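Local coordinates for glutamine--tRNA ligase (Saccharomyces cerevisiae, PDB 3TL4), which ligates glutamine to its cognate tRNA at the expense of ATP, and is represented here by its appended N-terminal tRNA-binding domain, at residues Ala90-Lys93 against Tyr94-Asn98; Ser102-Met105 against Gly106-Asn110. One frame throughout, in Å; residues are numbered along the deposited sequence.

Contact 1 (Ala90-Lys93 against Tyr94-Asn98); sequences AAFK and YVKAN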
loop_
_atom_site.group_PDB
_atom_site.type_symbol
_atom_site.label_atom_id
_atom_site.label_comp_id
_atom_site.label_asym_id
_atom_site.label_seq_id
_atom_site.Cartn_x
_atom_site.Cartn_y
_atom_site.Cartn_z
ATOM N N ALA A 90 -1.259 4.393 -6.259
ATOM C CA ALA A 90 -2.496 4.994 -6.762
ATOM C C ALA A 90 -2.411 6.522 -6.921
ATOM O O ALA A 90 -2.816 7.066 -7.930
ATOM C CB ALA A 90 -3.673 4.625 -5.862
ATOM N N ALA A 91 -1.916 7.211 -5.903
ATOM C CA ALA A 91 -1.803 8.659 -5.966
ATOM C C ALA A 91 -0.865 9.061 -7.110
ATOM O O ALA A 91 -1.127 10.013 -7.834
ATOM C CB ALA A 91 -1.309 9.207 -4.639
ATOM N N PHE A 92 0.233 8.331 -7.264
ATOM C CA PHE A 92 1.148 8.543 -8.379
ATOM C C PHE A 92 0.460 8.342 -9.731
ATOM O O PHE A 92 0.573 9.165 -10.626
ATOM C CB PHE A 92 2.370 7.628 -8.274
ATOM C CG PHE A 92 3.233 7.648 -9.496
ATOM C CD1 PHE A 92 4.088 8.711 -9.738
ATOM C CD2 PHE A 92 3.174 6.619 -10.414
ATOM C CE1 PHE A 92 4.869 8.751 -10.879
ATOM C CE2 PHE A 92 3.963 6.644 -11.547
ATOM C CZ PHE A 92 4.810 7.715 -11.780
ATOM N N LYS A 93 -0.257 7.243 -9.884
ATOM C CA LYS A 93 -0.946 7.011 -11.138
ATOM C C LYS A 93 -1.965 8.097 -11.436
ATOM O O LYS A 93 -2.142 8.465 -12.590
ATOM C CB LYS A 93 -1.579 5.621 -11.169
ATOM C CG LYS A 93 -0.538 4.536 -11.379
ATOM C CD LYS A 93 -1.025 3.154 -10.974
ATOM C CE LYS A 93 0.103 2.136 -11.147
ATOM N NZ LYS A 93 -0.278 0.765 -10.700
ATOM N N TYR A 94 -2.618 8.620 -10.400
ATOM C CA TYR A 94 -3.653 9.633 -10.584
ATOM C C TYR A 94 -3.044 10.948 -11.010
ATOM O O TYR A 94 -3.534 11.603 -11.926
ATOM C CB TYR A 94 -4.467 9.866 -9.303
ATOM C CG TYR A 94 -5.579 10.881 -9.511
ATOM C CD1 TYR A 94 -6.798 10.487 -10.033
ATOM C CD2 TYR A 94 -5.398 12.236 -9.220
ATOM C CE1 TYR A 94 -7.827 11.394 -10.245
ATOM C CE2 TYR A 94 -6.432 13.164 -9.437
ATOM C CZ TYR A 94 -7.643 12.722 -9.952
ATOM O OH TYR A 94 -8.696 13.581 -10.184
ATOM N N VAL A 95 -1.981 11.337 -10.322
ATOM C CA VAL A 95 -1.345 12.615 -10.567
ATOM C C VAL A 95 -0.682 12.597 -11.935
ATOM O O VAL A 95 -0.694 13.606 -12.647
ATOM C CB VAL A 95 -0.370 12.997 -9.428
ATOM C CG1 VAL A 95 0.392 14.267 -9.771
ATOM C CG2 VAL A 95 -1.147 13.199 -8.132
ATOM N N LYS A 96 -0.145 11.438 -12.312
ATOM C CA LYS A 96 0.411 11.256 -13.646
ATOM C C LYS A 96 -0.665 11.346 -14.735
ATOM O O LYS A 96 -0.450 11.974 -15.765
ATOM C CB LYS A 96 1.169 9.932 -13.747
ATOM C CG LYS A 96 2.060 9.840 -14.978
ATOM C CD LYS A 96 3.069 8.713 -14.898
ATOM C CE LYS A 96 2.616 7.463 -15.660
ATOM N NZ LYS A 96 3.690 6.394 -15.738
ATOM N N ALA A 97 -1.822 10.728 -14.498
ATOM C CA ALA A 97 -2.945 10.765 -15.444
ATOM C C ALA A 97 -3.488 12.172 -15.676
ATOM O O ALA A 97 -3.816 12.547 -16.799
ATOM C CB ALA A 97 -4.072 9.863 -14.965
ATOM N N ASN A 98 -3.599 12.942 -14.600
ATOM C CA ASN A 98 -4.267 14.231 -14.656
ATOM C C ASN A 98 -3.328 15.419 -14.816
ATOM O O ASN A 98 -3.770 16.509 -15.113
ATOM C CB ASN A 98 -5.141 14.410 -13.424
ATOM C CG ASN A 98 -6.269 13.414 -13.372
ATOM O OD1 ASN A 98 -6.254 12.472 -12.588
ATOM N ND2 ASN A 98 -7.245 13.606 -14.217
#
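Ala90 O accepts from Tyr94 N at 2.9 Å, and the Tyr94 CB lies close to the same oxygen. Ala91 repeats the step one residue on. Its O receives Val95 N, with an N-H...O angle of 161°, and Val95 CG2 rests 3.2 Å from that Ala91 O. With CG1 anti to the backbone N (chi1 174°), CG2 stands beside that N, on the side of the Ala91 oxygen. Phe92 makes the side-chain contact of this turn. Phe92 CZ meets Lys96 CD at 3.7 Å. The Lys96 chain runs extended as far as CD and carries that carbon obliquely to the CZ and CE2 end of the ring; the bend at chi3 (99°) comes beyond the contact. In the backbone, Phe92 O accepts from Lys96 N. Lys93 O takes Ala97 N at 3.0 Å, while the Lys93 chain runs back to a salt bridge between its NZ and Asp89. This is a regular i to i+4 ladder within helix 85-98. Ala91 and Val95 face Ile73 of helix 70-78 and Met107 of helix 104-109, and Tyr94 also touches Met107. Phe92 packs on Leu58, Phe61 and Val62 of helix 49-62.

Contact 2 (Ser102-Met105 against Gly106-Asn110); sequences STKM and GMNEN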
loop_
_atom_site.group_PDB
_atom_site.type_symbol
_atom_site.label_atom_id
_atom_site.label_comp_id
_atom_site.label_asym_id
_atom_site.label_seq_id
_atom_site.Cartn_x
_atom_site.Cartn_y
_atom_site.Cartn_z
ATOM N N SER A 102 -4.542 17.981 -11.588
ATOM C CA SER A 102 -4.644 17.212 -10.349
ATOM C C SER A 102 -4.900 18.142 -9.167
ATOM O O SER A 102 -4.285 19.208 -9.060
ATOM C CB SER A 102 -3.339 16.450 -10.080
ATOM O OG SER A 102 -3.086 15.478 -11.066
ATOM N N THR A 103 -5.790 17.730 -8.275
ATOM C CA THR A 103 -5.954 18.417 -6.998
ATOM C C THR A 103 -5.839 17.427 -5.859
ATOM O O THR A 103 -5.953 16.214 -6.062
ATOM C CB THR A 103 -7.315 19.104 -6.867
ATOM O OG1 THR A 103 -8.340 18.114 -6.962
ATOM C CG2 THR A 103 -7.501 20.172 -7.959
ATOM N N LYS A 104 -5.624 17.962 -4.662
ATOM C CA LYS A 104 -5.571 17.160 -3.448
ATOM C C LYS A 104 -6.790 16.249 -3.347
ATOM O O LYS A 104 -6.637 15.043 -3.170
ATOM C CB LYS A 104 -5.465 18.072 -2.214
ATOM C CG LYS A 104 -5.436 17.351 -0.859
ATOM C CD LYS A 104 -5.315 18.334 0.310
ATOM C CE LYS A 104 -5.178 17.598 1.647
ATOM N NZ LYS A 104 -5.266 18.489 2.853
HETATM N N MSE A 105 -7.995 16.810 -3.471
HETATM C CA MSE A 105 -9.222 16.017 -3.284
HETATM C C MSE A 105 -9.374 14.942 -4.337
HETATM O O MSE A 105 -9.868 13.853 -4.042
HETATM C CB MSE A 105 -10.492 16.864 -3.345
HETATM C CG MSE A 105 -10.413 18.241 -2.741
HETATM SE SE MSE A 105 -12.079 19.170 -3.110
HETATM C CE MSE A 105 -13.263 17.858 -2.296
ATOM N N GLY A 106 -9.002 15.265 -5.573
ATOM C CA GLY A 106 -9.078 14.289 -6.646
ATOM C C GLY A 106 -8.155 13.121 -6.360
ATOM O O GLY A 106 -8.536 11.955 -6.458
HETATM N N MSE A 107 -6.926 13.439 -5.989
HETATM C CA MSE A 107 -5.964 12.410 -5.641
HETATM C C MSE A 107 -6.448 11.578 -4.447
HETATM O O MSE A 107 -6.504 10.362 -4.518
HETATM C CB MSE A 107 -4.629 13.054 -5.315
HETATM C CG MSE A 107 -3.510 12.061 -5.138
HETATM SE SE MSE A 107 -2.018 12.870 -4.169
HETATM C CE MSE A 107 -2.862 13.169 -2.446
ATOM N N ASN A 108 -6.783 12.250 -3.351
ATOM C CA ASN A 108 -7.323 11.597 -2.166
ATOM C C ASN A 108 -8.464 10.637 -2.509
ATOM O O ASN A 108 -8.441 9.466 -2.132
ATOM C CB ASN A 108 -7.827 12.647 -1.172
ATOM C CG ASN A 108 -6.710 13.279 -0.367
ATOM O OD1 ASN A 108 -5.531 12.939 -0.532
ATOM N ND2 ASN A 108 -7.078 14.205 0.526
ATOM N N GLU A 109 -9.458 11.152 -3.225
ATOM C CA GLU A 109 -10.619 10.370 -3.651
ATOM C C GLU A 109 -10.253 9.114 -4.454
ATOM O O GLU A 109 -10.999 8.147 -4.467
ATOM C CB GLU A 109 -11.573 11.262 -4.460
ATOM C CG GLU A 109 -12.780 10.559 -5.070
ATOM C CD GLU A 109 -13.853 11.537 -5.547
ATOM O OE1 GLU A 109 -13.593 12.763 -5.545
ATOM O OE2 GLU A 109 -14.960 11.079 -5.915
ATOM N N ASN A 110 -9.108 9.132 -5.126
ATOM C CA ASN A 110 -8.696 7.993 -5.936
ATOM C C ASN A 110 -7.500 7.236 -5.370
ATOM O O ASN A 110 -6.933 6.387 -6.045
ATOM C CB ASN A 110 -8.414 8.425 -7.372
ATOM C CG ASN A 110 -9.675 8.819 -8.107
ATOM O OD1 ASN A 110 -10.377 7.966 -8.647
ATOM N ND2 ASN A 110 -9.980 10.115 -8.121
#
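Thr103 OG1 accepts from Gly106 N at 3.2 Å, a side-chain capping bond at the start of helix 104-109. Its chi1 of 61° sets OG1 between the backbone N and the carbonyl carbon, from where it reaches over the first turn. A second side-chain-to-backbone bond lies at the far end, where Asn110 ND2 bonds back to Gly106 O at 2.9 Å, with that oxygen close to the plane of the Asn110 amide. Main-chain bonds carry the helix onward. Thr103 O receives Met107 N at 2.9 Å, and Lys104 O receives Asn108 N at 2.8 Å, both nearly straight. Met105 O takes Glu109 N, which lies 32° off the carbonyl plane.

Side-chain packing is lighter. The Lys104 chain is fully extended and passes the Asn108 amide, with Lys104 CG 3.8 Å from Asn108 ND2. Asn108 CB and CG both lie 3.3 Å from Lys104 O. Asp81 touches both side chains. An alanine in place of Asn108 would probably leave the Lys104 methylenes without their amide neighbour and open a gap beside Asp81. Selenomethionine Met107 turns inward, with its CB near the carbonyl oxygens of Thr103 and Lys104, and packs on Leu72 and Ile73 of helix 70-78.

This is a short, N-capped helix, with a threonine N-cap and an asparagine side chain folded back over its C-terminal turn.

Contact 1 is partly buried, while contact 2 lies mostly at the surface. Each is a local contact within one helix, and helices 85-98 and 104-109 follow one another in the chain. Their centres are about 9 Å apart, and they touch directly. The Tyr94 ring of contact 1 lies against the backbone of Gly106 and Met107, with Tyr94 CE2 3.5 Å from Met107 N. Asn110 reaches the same ring, and Val95 packs on Ser102. Both contacts use i to i+4 backbone bonds. Contact 1 adds a lysine chain passing an aromatic ring, in mid-helix, whereas contact 2 adds polar side chains bonded to backbone at both helix ends.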